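Local coordinates for protein aggregative adherence fimbrial subunit AggA (Escherichia coli O104:H4 str. C227-11, PDB 4PH8) that builds the type I aggregative adherence fimbriae as their major subunit, forming fibres that probably attach the bacterium to host surfaces, with fibronectin a likely ligand, at residues Ile34-Lys39 against Tyr126-His131; Trp56-Gly59 against Trp64-Gln67; Tyr76-Ser81 against Lys117-Ile122; Ala95-Lys100 against Leu108-Ser113. All coordinates share one frame; numbering follows the deposited sequence.

Interaction 1 of 4, residues Ile34-Lys39 against Tyr126-His131; sequences IGFSAK and YTMILH
Met128 reaches from strand 126-131 to Phe36 of strand 34-39, crossing the interior between two strands that run in the same direction but share no backbone bonding. Phe36 CA and Met128 CA lie 9.4 Å apart, a spacing bridged by side chains alone. From CB, which points toward the facing strand, the chain goes out with CG anti to the backbone N (chi1 178°). Met128 CG packs against the carbonyl oxygen of Val65, on the adjacent strand, and the sulfur brushes a methyl of Leu78. The chain then bends at chi3 (61°), which turns the methyl to Phe36: Met128 CE lies 3.7 Å from Phe36 CB and 3.8 Å from Phe36 CG, with Phe36 CD2 only slightly farther. The methyl thus nestles at the root of the ring, approaching it obliquely, and the sulfur stays behind it. Two residues along each strand, Leu130 CD1 meets Ala38 CB at 3.6 Å; here the short alanine goes with a closer backbone approach, 8.2 Å from Ala38 CA to Leu130 CA. All four residues are buried and apolar. Strand 34-41 is hydrogen-bonded to strand 108-114, whose Val112 touches both Phe36 and Met128, while strand 124-138 lies between strands 52-68 and 141-155; Trp64 packs on Met128 and Leu130 from the first of these.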
loop_
_atom_site.group_PDB
_atom_site.type_symbol
_atom_site.label_atom_id
_atom_site.label_comp_id
_atom_site.label_asym_id
_atom_site.label_seq_id
_atom_site.Cartn_x
_atom_site.Cartn_y
_atom_site.Cartn_z
ATOM N N ILE A 34 -1.772 -3.376 -16.171
ATOM C CA ILE A 34 -1.019 -4.142 -15.179
ATOM C C ILE A 34 -1.494 -3.688 -13.804
ATOM O O ILE A 34 -1.375 -2.522 -13.464
ATOM C CB ILE A 34 0.507 -3.920 -15.302
ATOM C CG1 ILE A 34 0.991 -4.227 -16.731
ATOM C CG2 ILE A 34 1.250 -4.804 -14.303
ATOM C CD1 ILE A 34 2.371 -3.665 -17.017
ATOM N N GLY A 35 -2.057 -4.613 -13.036
ATOM C CA GLY A 35 -2.533 -4.308 -11.686
ATOM C C GLY A 35 -1.542 -4.674 -10.610
ATOM O O GLY A 35 -0.855 -5.700 -10.704
ATOM N N PHE A 36 -1.495 -3.838 -9.575
ATOM C CA PHE A 36 -0.698 -4.089 -8.385
ATOM C C PHE A 36 -1.583 -3.739 -7.189
ATOM O O PHE A 36 -2.259 -2.719 -7.197
ATOM C CB PHE A 36 0.555 -3.214 -8.327
ATOM C CG PHE A 36 1.412 -3.261 -9.570
ATOM C CD1 PHE A 36 2.365 -4.250 -9.737
ATOM C CD2 PHE A 36 1.304 -2.280 -10.525
ATOM C CE1 PHE A 36 3.164 -4.283 -10.867
ATOM C CE2 PHE A 36 2.108 -2.299 -11.669
ATOM C CZ PHE A 36 3.034 -3.308 -11.829
ATOM N N SER A 37 -1.583 -4.580 -6.170
ATOM C CA SER A 37 -2.405 -4.317 -5.025
ATOM C C SER A 37 -1.730 -4.739 -3.756
ATOM O O SER A 37 -0.783 -5.532 -3.761
ATOM C CB SER A 37 -3.742 -4.996 -5.167
ATOM O OG SER A 37 -3.612 -6.385 -5.226
ATOM N N ALA A 38 -2.205 -4.134 -2.674
ATOM C CA ALA A 38 -1.704 -4.368 -1.336
ATOM C C ALA A 38 -2.892 -4.489 -0.385
ATOM O O ALA A 38 -3.961 -3.910 -0.609
ATOM C CB ALA A 38 -0.792 -3.237 -0.897
ATOM N N LYS A 39 -2.677 -5.234 0.681
ATOM C CA LYS A 39 -3.697 -5.499 1.674
ATOM C C LYS A 39 -3.023 -5.445 3.035
ATOM O O LYS A 39 -1.927 -5.971 3.206
ATOM C CB LYS A 39 -4.315 -6.887 1.387
ATOM C CG LYS A 39 -5.027 -7.584 2.520
ATOM C CD LYS A 39 -5.679 -8.892 2.078
ATOM C CE LYS A 39 -4.721 -10.032 1.726
ATOM N NZ LYS A 39 -3.694 -10.377 2.720
ATOM N N TYR A 126 11.542 -3.172 -12.339
ATOM C CA TYR A 126 10.904 -2.085 -11.612
ATOM C C TYR A 126 10.591 -2.576 -10.225
ATOM O O TYR A 126 10.230 -3.750 -10.058
ATOM C CB TYR A 126 9.614 -1.652 -12.304
ATOM C CG TYR A 126 9.819 -0.876 -13.584
ATOM C CD1 TYR A 126 10.006 -1.539 -14.794
ATOM C CD2 TYR A 126 9.797 0.522 -13.591
ATOM C CE1 TYR A 126 10.182 -0.838 -15.973
ATOM C CE2 TYR A 126 9.977 1.238 -14.765
ATOM C CZ TYR A 126 10.164 0.555 -15.953
ATOM O OH TYR A 126 10.342 1.250 -17.126
ATOM N N THR A 127 10.751 -1.694 -9.235
ATOM C CA THR A 127 10.281 -1.957 -7.871
ATOM C C THR A 127 9.341 -0.850 -7.413
ATOM O O THR A 127 9.426 0.287 -7.878
ATOM C CB THR A 127 11.428 -2.067 -6.848
ATOM O OG1 THR A 127 12.197 -0.852 -6.838
ATOM C CG2 THR A 127 12.325 -3.257 -7.171
ATOM N N MET A 128 8.432 -1.190 -6.505
ATOM C CA MET A 128 7.534 -0.202 -5.930
ATOM C C MET A 128 7.445 -0.451 -4.439
ATOM O O MET A 128 7.001 -1.506 -4.020
ATOM C CB MET A 128 6.161 -0.320 -6.577
ATOM C CG MET A 128 5.109 0.627 -6.034
ATOM S SD MET A 128 3.764 0.874 -7.218
ATOM C CE MET A 128 3.180 -0.798 -7.363
ATOM N N ILE A 129 7.914 0.513 -3.658
ATOM C CA ILE A 129 7.980 0.368 -2.216
ATOM C C ILE A 129 6.670 0.817 -1.626
ATOM O O ILE A 129 6.208 1.922 -1.902
ATOM C CB ILE A 129 9.083 1.253 -1.615
ATOM C CG1 ILE A 129 10.441 0.874 -2.194
ATOM C CG2 ILE A 129 9.112 1.129 -0.105
ATOM C CD1 ILE A 129 11.470 1.968 -2.006
ATOM N N LEU A 130 6.088 -0.032 -0.791
ATOM C CA LEU A 130 4.913 0.358 -0.047
ATOM C C LEU A 130 5.192 0.284 1.432
ATOM O O LEU A 130 5.909 -0.601 1.908
ATOM C CB LEU A 130 3.731 -0.523 -0.404
ATOM C CG LEU A 130 3.221 -0.411 -1.836
ATOM C CD1 LEU A 130 2.000 -1.289 -1.972
ATOM C CD2 LEU A 130 2.890 1.017 -2.231
ATOM N N HIS A 131 4.631 1.245 2.150
ATOM C CA HIS A 131 4.745 1.283 3.584
ATOM C C HIS A 131 3.385 0.980 4.150
ATOM O O HIS A 131 2.370 1.414 3.601
ATOM C CB HIS A 131 5.146 2.675 4.035
ATOM C CG HIS A 131 6.550 3.041 3.694
ATOM N ND1 HIS A 131 7.594 2.849 4.570
ATOM C CD2 HIS A 131 7.083 3.618 2.591
ATOM C CE1 HIS A 131 8.710 3.292 4.023
ATOM N NE2 HIS A 131 8.426 3.750 2.817
#

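Interaction 2 of 4, residues Trp56-Gly59 against Trp64-Gln67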
loop_
_atom_site.group_PDB
_atom_site.type_symbol
_atom_site.label_atom_id
_atom_site.label_comp_id
_atom_site.label_asym_id
_atom_site.label_seq_id
_atom_site.Cartn_x
_atom_site.Cartn_y
_atom_site.Cartn_z
ATOM N N TRP A 56 0.836 3.579 2.412
ATOM C CA TRP A 56 1.315 4.736 1.672
ATOM C C TRP A 56 2.518 4.394 0.825
ATOM O O TRP A 56 3.210 3.419 1.084
ATOM C CB TRP A 56 1.607 5.948 2.594
ATOM C CG TRP A 56 2.790 5.841 3.538
ATOM C CD1 TRP A 56 4.035 6.388 3.360
ATOM C CD2 TRP A 56 2.820 5.211 4.837
ATOM N NE1 TRP A 56 4.834 6.119 4.445
ATOM C CE2 TRP A 56 4.116 5.410 5.369
ATOM C CE3 TRP A 56 1.889 4.500 5.589
ATOM C CZ2 TRP A 56 4.501 4.911 6.610
ATOM C CZ3 TRP A 56 2.274 4.007 6.832
ATOM C CH2 TRP A 56 3.575 4.213 7.328
ATOM N N GLY A 57 2.752 5.229 -0.181
ATOM C CA GLY A 57 3.882 5.100 -1.080
ATOM C C GLY A 57 4.937 6.155 -0.794
ATOM O O GLY A 57 4.843 6.916 0.176
ATOM N N THR A 58 5.940 6.194 -1.661
ATOM C CA THR A 58 7.120 7.030 -1.466
ATOM C C THR A 58 7.130 8.282 -2.343
ATOM O O THR A 58 8.061 9.068 -2.271
ATOM C CB THR A 58 8.391 6.217 -1.778
ATOM O OG1 THR A 58 8.310 5.706 -3.112
ATOM C CG2 THR A 58 8.529 5.051 -0.798
ATOM N N GLY A 59 6.091 8.464 -3.150
ATOM C CA GLY A 59 6.040 9.566 -4.092
ATOM C C GLY A 59 5.463 10.831 -3.503
ATOM O O GLY A 59 5.145 10.890 -2.300
ATOM N N TRP A 64 2.123 6.077 -5.077
ATOM C CA TRP A 64 2.940 4.885 -5.212
ATOM C C TRP A 64 3.855 5.044 -6.407
ATOM O O TRP A 64 3.411 5.489 -7.444
ATOM C CB TRP A 64 2.027 3.677 -5.401
ATOM C CG TRP A 64 1.072 3.414 -4.256
ATOM C CD1 TRP A 64 0.755 4.242 -3.215
ATOM C CD2 TRP A 64 0.282 2.233 -4.077
ATOM N NE1 TRP A 64 -0.172 3.641 -2.386
ATOM C CE2 TRP A 64 -0.473 2.404 -2.892
ATOM C CE3 TRP A 64 0.157 1.038 -4.790
ATOM C CZ2 TRP A 64 -1.352 1.431 -2.417
ATOM C CZ3 TRP A 64 -0.718 0.063 -4.312
ATOM C CH2 TRP A 64 -1.470 0.276 -3.131
ATOM N N VAL A 65 5.137 4.708 -6.250
ATOM C CA VAL A 65 6.121 4.928 -7.327
ATOM C C VAL A 65 6.682 3.605 -7.849
ATOM O O VAL A 65 7.328 2.863 -7.122
ATOM C CB VAL A 65 7.272 5.841 -6.862
ATOM C CG1 VAL A 65 8.252 6.107 -8.002
ATOM C CG2 VAL A 65 6.717 7.145 -6.309
ATOM N N LEU A 66 6.418 3.324 -9.119
ATOM C CA LEU A 66 7.028 2.192 -9.793
ATOM C C LEU A 66 8.322 2.695 -10.435
ATOM O O LEU A 66 8.283 3.461 -11.403
ATOM C CB LEU A 66 6.077 1.613 -10.837
ATOM C CG LEU A 66 6.486 0.274 -11.467
ATOM C CD1 LEU A 66 6.502 -0.873 -10.464
ATOM C CD2 LEU A 66 5.559 -0.076 -12.615
ATOM N N GLN A 67 9.451 2.237 -9.892
ATOM C CA GLN A 67 10.768 2.863 -10.105
ATOM C C GLN A 67 11.737 1.922 -10.823
ATOM O O GLN A 67 11.960 0.795 -10.377
ATOM C CB GLN A 67 11.347 3.257 -8.734
ATOM C CG GLN A 67 12.779 3.770 -8.737
ATOM C CD GLN A 67 12.887 5.168 -9.309
ATOM O OE1 GLN A 67 12.348 6.118 -8.740
ATOM N NE2 GLN A 67 13.576 5.304 -10.442
HETATM O O HOH W 1 6.138 3.963 -3.587
#
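Val65 lays its CG2 methyl over the backbone of Gly59, with Val65 CG2 3.4 Å from Gly59 CA and 3.5 Å from Gly59 N. The other branch, CG1, stands anti to the backbone N (chi1 -178°), which leaves CG2 beside that N and turned to the 56-59 segment. Thr58 comes across the valine at about a right angle, its OG1 3.9 Å from Val65 CG2. Next to this pair the chains draw together at Gly57, which has no side chain to hold them apart: Gly57 CA is 4.2 Å from Trp64 CA. Trp64 CB points away from the 56-59 segment, yet its five-membered ring swings back, placing Trp64 CD1 3.8 Å from Gly57 N. Both segments belong to the long strand 52-68, interrupted here by an excursion of the chain before it resumes and forms a hairpin with strand 75-82. One water bridges the two limbs of the excursion, accepting from Thr58 N at 3.0 Å and from Val65 N at 2.9 Å, and so serving two amides that do not bond to each other's segment. The Trp64 indole continues into the core of the beta sandwich, against Ala110 and Val112. The Trp56 ring takes another course, stacked on His131 and in cation-pi contact with Lys96.

Interaction 3 of 4, residues Tyr76-Ser81 against Lys117-Ile122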
loop_
_atom_site.group_PDB
_atom_site.type_symbol
_atom_site.label_atom_id
_atom_site.label_comp_id
_atom_site.label_asym_id
_atom_site.label_seq_id
_atom_site.Cartn_x
_atom_site.Cartn_y
_atom_site.Cartn_z
ATOM N N TYR A 76 7.007 5.759 -12.566
ATOM C CA TYR A 76 5.626 6.207 -12.695
ATOM C C TYR A 76 5.027 6.382 -11.330
ATOM O O TYR A 76 5.118 5.496 -10.486
ATOM C CB TYR A 76 4.800 5.283 -13.586
ATOM C CG TYR A 76 5.152 5.461 -15.050
ATOM C CD1 TYR A 76 5.063 6.721 -15.669
ATOM C CD2 TYR A 76 5.596 4.388 -15.812
ATOM C CE1 TYR A 76 5.411 6.893 -17.003
ATOM C CE2 TYR A 76 5.940 4.550 -17.139
ATOM C CZ TYR A 76 5.846 5.800 -17.733
ATOM O OH TYR A 76 6.188 5.943 -19.069
ATOM N N THR A 77 4.484 7.571 -11.117
ATOM C CA THR A 77 3.837 7.923 -9.874
ATOM C C THR A 77 2.367 7.598 -10.058
ATOM O O THR A 77 1.723 8.098 -10.978
ATOM C CB THR A 77 4.062 9.414 -9.582
ATOM O OG1 THR A 77 5.473 9.667 -9.541
ATOM C CG2 THR A 77 3.433 9.821 -8.267
ATOM N N LEU A 78 1.849 6.737 -9.190
ATOM C CA LEU A 78 0.537 6.131 -9.386
ATOM C C LEU A 78 -0.402 6.511 -8.251
ATOM O O LEU A 78 -0.030 6.483 -7.071
ATOM C CB LEU A 78 0.675 4.608 -9.493
ATOM C CG LEU A 78 1.638 4.101 -10.578
ATOM C CD1 LEU A 78 1.845 2.605 -10.477
ATOM C CD2 LEU A 78 1.113 4.458 -11.960
ATOM N N ASN A 79 -1.615 6.887 -8.619
ATOM C CA ASN A 79 -2.625 7.254 -7.638
ATOM C C ASN A 79 -3.442 6.019 -7.253
ATOM O O ASN A 79 -4.023 5.364 -8.125
ATOM C CB ASN A 79 -3.544 8.319 -8.202
ATOM C CG ASN A 79 -4.387 8.990 -7.132
ATOM O OD1 ASN A 79 -3.960 9.162 -5.983
ATOM N ND2 ASN A 79 -5.578 9.394 -7.510
ATOM N N PRO A 80 -3.476 5.689 -5.952
ATOM C CA PRO A 80 -4.205 4.487 -5.555
ATOM C C PRO A 80 -5.724 4.601 -5.597
ATOM O O PRO A 80 -6.297 5.686 -5.429
ATOM C CB PRO A 80 -3.763 4.232 -4.108
ATOM C CG PRO A 80 -3.057 5.450 -3.667
ATOM C CD PRO A 80 -2.715 6.293 -4.848
ATOM N N SER A 81 -6.345 3.442 -5.785
ATOM C CA SER A 81 -7.742 3.205 -5.475
ATOM C C SER A 81 -7.813 2.351 -4.228
ATOM O O SER A 81 -6.961 1.491 -4.013
ATOM C CB SER A 81 -8.404 2.488 -6.639
ATOM O OG SER A 81 -8.371 3.337 -7.762
ATOM N N LYS A 117 -0.748 2.025 -22.570
ATOM C CA LYS A 117 -1.211 2.892 -23.652
ATOM C C LYS A 117 -0.938 4.381 -23.394
ATOM O O LYS A 117 -0.694 5.140 -24.337
ATOM C CB LYS A 117 -2.703 2.658 -23.897
ATOM C CG LYS A 117 -3.036 1.231 -24.307
ATOM C CD LYS A 117 -4.515 1.063 -24.615
ATOM C CE LYS A 117 -4.804 -0.301 -25.224
ATOM N NZ LYS A 117 -6.178 -0.382 -25.793
ATOM N N THR A 118 -0.979 4.796 -22.130
ATOM C CA THR A 118 -0.694 6.185 -21.760
ATOM C C THR A 118 0.632 6.357 -21.011
ATOM O O THR A 118 1.098 7.484 -20.823
ATOM C CB THR A 118 -1.828 6.763 -20.899
ATOM O OG1 THR A 118 -2.006 5.951 -19.733
ATOM C CG2 THR A 118 -3.136 6.810 -21.694
ATOM N N GLN A 119 1.233 5.246 -20.589
ATOM C CA GLN A 119 2.469 5.260 -19.807
ATOM C C GLN A 119 3.417 4.245 -20.418
ATOM O O GLN A 119 3.249 3.048 -20.221
ATOM C CB GLN A 119 2.176 4.900 -18.343
ATOM C CG GLN A 119 1.301 5.923 -17.614
ATOM C CD GLN A 119 0.537 5.337 -16.436
ATOM O OE1 GLN A 119 -0.100 4.284 -16.550
ATOM N NE2 GLN A 119 0.582 6.028 -15.297
ATOM N N VAL A 120 4.401 4.730 -21.172
ATOM C CA VAL A 120 5.262 3.852 -21.974
ATOM C C VAL A 120 6.091 2.861 -21.146
ATOM O O VAL A 120 6.684 3.205 -20.117
ATOM C CB VAL A 120 6.183 4.655 -22.928
ATOM C CG1 VAL A 120 7.237 5.445 -22.159
ATOM C CG2 VAL A 120 6.842 3.730 -23.943
ATOM N N LEU A 121 6.141 1.634 -21.658
ATOM C CA LEU A 121 6.770 0.499 -20.999
ATOM C C LEU A 121 8.220 0.348 -21.491
ATOM O O LEU A 121 8.456 0.132 -22.677
ATOM C CB LEU A 121 5.965 -0.762 -21.334
ATOM C CG LEU A 121 5.562 -1.725 -20.219
ATOM C CD1 LEU A 121 4.882 -1.011 -19.053
ATOM C CD2 LEU A 121 4.643 -2.788 -20.810
ATOM N N ILE A 122 9.174 0.479 -20.570
ATOM C CA ILE A 122 10.599 0.322 -20.855
ATOM C C ILE A 122 11.096 -1.004 -20.277
ATOM O O ILE A 122 10.792 -1.319 -19.122
ATOM C CB ILE A 122 11.411 1.463 -20.206
ATOM C CG1 ILE A 122 10.752 2.829 -20.472
ATOM C CG2 ILE A 122 12.859 1.439 -20.679
ATOM C CD1 ILE A 122 10.445 3.116 -21.929
#
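Strand 76-78 passes the irregular loop 117-122 at some distance, the nearest CA pair being Tyr76 and Gln119 at 7.8 Å, and the contact is made chiefly by the Tyr76 side chain reaching out to the loop. Its ring slides along Gln119, the two side chains running in opposite senses, and takes Gln119 CB over one face in a CH-pi contact: CB lies 3.9 Å from the centroid of the Tyr76 ring, 14° off the ring normal. At the far end Tyr76 OH donates to Val120 O at 3.0 Å. The hydroxyl lies in the carbonyl plane, on a lone pair, with a C=O...donor angle of 118°, and the acceptor itself sits at the edge of the ring. Val120 CG1 packs against the same hydroxyl, 3.3 Å from Tyr76 OH. One residue is therefore gripped twice, by its face and by its hydroxyl, which should limit rotation of the ring. Gln119 then extends past the tyrosine, its CG anti to the carbonyl carbon (chi1 -65°), and Gln119 NE2 comes to 3.7 Å from Leu78 CD2. The amide oxygen, Gln119 OE1, accepts from Asn115 N, a bond within the loop that steadies the same side chain. The loop joins strands 108-114 and 124-138, and lies beside the hairpin of strands 52-68 and 75-82, in which Tyr76 and Leu78 pair with Leu66 and Trp64; Leu78 and Gln119 both pack on Val114.

Interaction 4 of 4, residues Ala95-Lys100 against Leu108-Ser113; sequences AKIYKK and LNASVS
Leu108 opens its strand by driving both methyls at strand 97-100. Leu108 CD1 lies 3.6 Å from Ile97 CG2, and Leu108 CD2 follows at 3.9 Å from the same methyl, so that both tips of the leucine fork rest on one isoleucine methyl. Leu108 CG stands anti to the backbone N (chi1 172°), which carries the fork across the gap. Lys99 runs alongside the leucine, fully extended, Lys99 CB 4.0 Å from Leu108 CD1 and Lys99 CD 3.9 Å from Leu108 CA. The aliphatic chain thus packs as an apolar group, while NZ of this buried residue forms a salt bridge to Asp83 and hydrogen bonds to Phe107 O and Asn105 OD1. Asn109 CB points away from strand 97-100, but Asn109 N bonds to Asp83 OD2. Ala110 points inward again and receives the end of Ile97, with Ala110 CB 3.9 Å from Ile97 CD1. The strands are nearly antiparallel, at 156° with axes 8.0 Å apart, and are joined by side chains rather than backbone bonds. Such packing of strands from facing layers is characteristic of the beta sandwich of fimbrial subunits.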
loop_
_atom_site.group_PDB
_atom_site.type_symbol
_atom_site.label_atom_id
_atom_site.label_comp_id
_atom_site.label_asym_id
_atom_site.label_seq_id
_atom_site.Cartn_x
_atom_site.Cartn_y
_atom_site.Cartn_z
ATOM N N ALA A 95 -2.522 11.180 -0.735
ATOM C CA ALA A 95 -2.861 9.797 -1.113
ATOM C C ALA A 95 -2.598 8.773 -0.008
ATOM O O ALA A 95 -2.875 7.595 -0.203
ATOM C CB ALA A 95 -2.125 9.388 -2.377
ATOM N N LYS A 96 -2.066 9.193 1.137
ATOM C CA LYS A 96 -1.909 8.264 2.262
ATOM C C LYS A 96 -3.288 7.724 2.657
ATOM O O LYS A 96 -4.270 8.455 2.683
ATOM C CB LYS A 96 -1.202 8.936 3.435
ATOM C CG LYS A 96 -1.058 8.078 4.674
ATOM C CD LYS A 96 -0.181 8.751 5.721
ATOM C CE LYS A 96 1.287 8.684 5.363
ATOM N NZ LYS A 96 2.088 9.499 6.322
ATOM N N ILE A 97 -3.359 6.425 2.928
ATOM C CA ILE A 97 -4.630 5.750 3.159
ATOM C C ILE A 97 -4.704 5.239 4.577
ATOM O O ILE A 97 -3.719 4.712 5.079
ATOM C CB ILE A 97 -4.722 4.521 2.235
ATOM C CG1 ILE A 97 -4.440 4.932 0.786
ATOM C CG2 ILE A 97 -6.069 3.825 2.395
ATOM C CD1 ILE A 97 -3.901 3.790 -0.062
ATOM N N TYR A 98 -5.872 5.349 5.203
ATOM C CA TYR A 98 -6.101 4.703 6.479
ATOM C C TYR A 98 -7.444 4.019 6.494
ATOM O O TYR A 98 -8.317 4.279 5.652
ATOM C CB TYR A 98 -6.023 5.711 7.638
ATOM C CG TYR A 98 -7.063 6.799 7.568
ATOM C CD1 TYR A 98 -6.817 7.967 6.861
ATOM C CD2 TYR A 98 -8.288 6.658 8.201
ATOM C CE1 TYR A 98 -7.768 8.964 6.776
ATOM C CE2 TYR A 98 -9.255 7.646 8.112
ATOM C CZ TYR A 98 -8.983 8.797 7.410
ATOM O OH TYR A 98 -9.941 9.783 7.331
ATOM N N LYS A 99 -7.603 3.138 7.465
ATOM C CA LYS A 99 -8.879 2.477 7.697
ATOM C C LYS A 99 -8.966 1.995 9.122
ATOM O O LYS A 99 -8.069 1.307 9.583
ATOM C CB LYS A 99 -9.038 1.302 6.767
ATOM C CG LYS A 99 -10.385 0.606 6.876
ATOM C CD LYS A 99 -10.509 -0.450 5.777
ATOM C CE LYS A 99 -11.834 -1.190 5.830
ATOM N NZ LYS A 99 -12.039 -2.078 4.654
ATOM N N LYS A 100 -10.056 2.353 9.799
ATOM C CA LYS A 100 -10.376 1.804 11.099
ATOM C C LYS A 100 -11.020 0.441 10.852
ATOM O O LYS A 100 -12.112 0.344 10.304
ATOM C CB LYS A 100 -11.314 2.763 11.858
ATOM C CG LYS A 100 -12.043 2.173 13.055
ATOM C CD LYS A 100 -11.103 1.753 14.170
ATOM C CE LYS A 100 -11.759 1.939 15.535
ATOM N NZ LYS A 100 -11.442 3.258 16.146
ATOM N N LEU A 108 -7.697 -3.540 4.953
ATOM C CA LEU A 108 -7.539 -2.405 4.060
ATOM C C LEU A 108 -6.979 -2.926 2.748
ATOM O O LEU A 108 -5.927 -3.566 2.739
ATOM C CB LEU A 108 -6.555 -1.413 4.655
ATOM C CG LEU A 108 -6.108 -0.227 3.796
ATOM C CD1 LEU A 108 -7.290 0.528 3.239
ATOM C CD2 LEU A 108 -5.242 0.695 4.639
ATOM N N ASN A 109 -7.685 -2.670 1.651
ATOM C CA ASN A 109 -7.236 -3.070 0.321
ATOM C C ASN A 109 -7.079 -1.826 -0.543
ATOM O O ASN A 109 -7.901 -0.894 -0.496
ATOM C CB ASN A 109 -8.230 -4.055 -0.336
ATOM C CG ASN A 109 -8.047 -5.499 0.131
ATOM O OD1 ASN A 109 -7.104 -6.161 -0.283
ATOM N ND2 ASN A 109 -8.957 -5.995 0.980
ATOM N N ALA A 110 -6.000 -1.803 -1.311
ATOM C CA ALA A 110 -5.719 -0.725 -2.250
ATOM C C ALA A 110 -5.002 -1.274 -3.465
ATOM O O ALA A 110 -4.292 -2.293 -3.400
ATOM C CB ALA A 110 -4.881 0.363 -1.614
ATOM N N SER A 111 -5.192 -0.576 -4.574
ATOM C CA SER A 111 -4.550 -0.944 -5.828
ATOM C C SER A 111 -4.145 0.249 -6.697
ATOM O O SER A 111 -4.628 1.369 -6.530
ATOM C CB SER A 111 -5.467 -1.863 -6.617
ATOM O OG SER A 111 -6.597 -1.163 -7.093
ATOM N N VAL A 112 -3.191 -0.006 -7.588
ATOM C CA VAL A 112 -2.836 0.933 -8.644
ATOM C C VAL A 112 -2.783 0.159 -9.941
ATOM O O VAL A 112 -2.828 -1.079 -9.948
ATOM C CB VAL A 112 -1.486 1.651 -8.396
ATOM C CG1 VAL A 112 -1.578 2.586 -7.198
ATOM C CG2 VAL A 112 -0.319 0.663 -8.257
ATOM N N SER A 113 -2.681 0.890 -11.041
ATOM C CA SER A 113 -2.592 0.271 -12.352
ATOM C C SER A 113 -1.656 1.057 -13.250
ATOM O O SER A 113 -1.617 2.297 -13.196
ATOM C CB SER A 113 -3.978 0.189 -12.989
ATOM O OG SER A 113 -3.920 -0.518 -14.219
#

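How the interactions relate
From the N terminus, interaction 1 opens first, at strand 34-39, and closes last, at 126-131, so the other three nest inside its loop. Interaction 2 closes a short local excursion before interaction 3 opens at Tyr76. Interaction 3 closes at the 117-122 loop and encloses interaction 4; none of the loops cross. Backbone bonds between neighbouring strands join interaction 1 to 2 through Gln67 and Thr127, 2 to 3 through Trp64 and Leu78, 1 to 4 through Phe36 and Val112, and 3 to 4 through Ser81 and Ser111. Interactions 1 and 4 join strands across the sandwich, interaction 2 closes a break within strand 52-68, and interaction 3 fixes the 117-122 loop to strand 75-82.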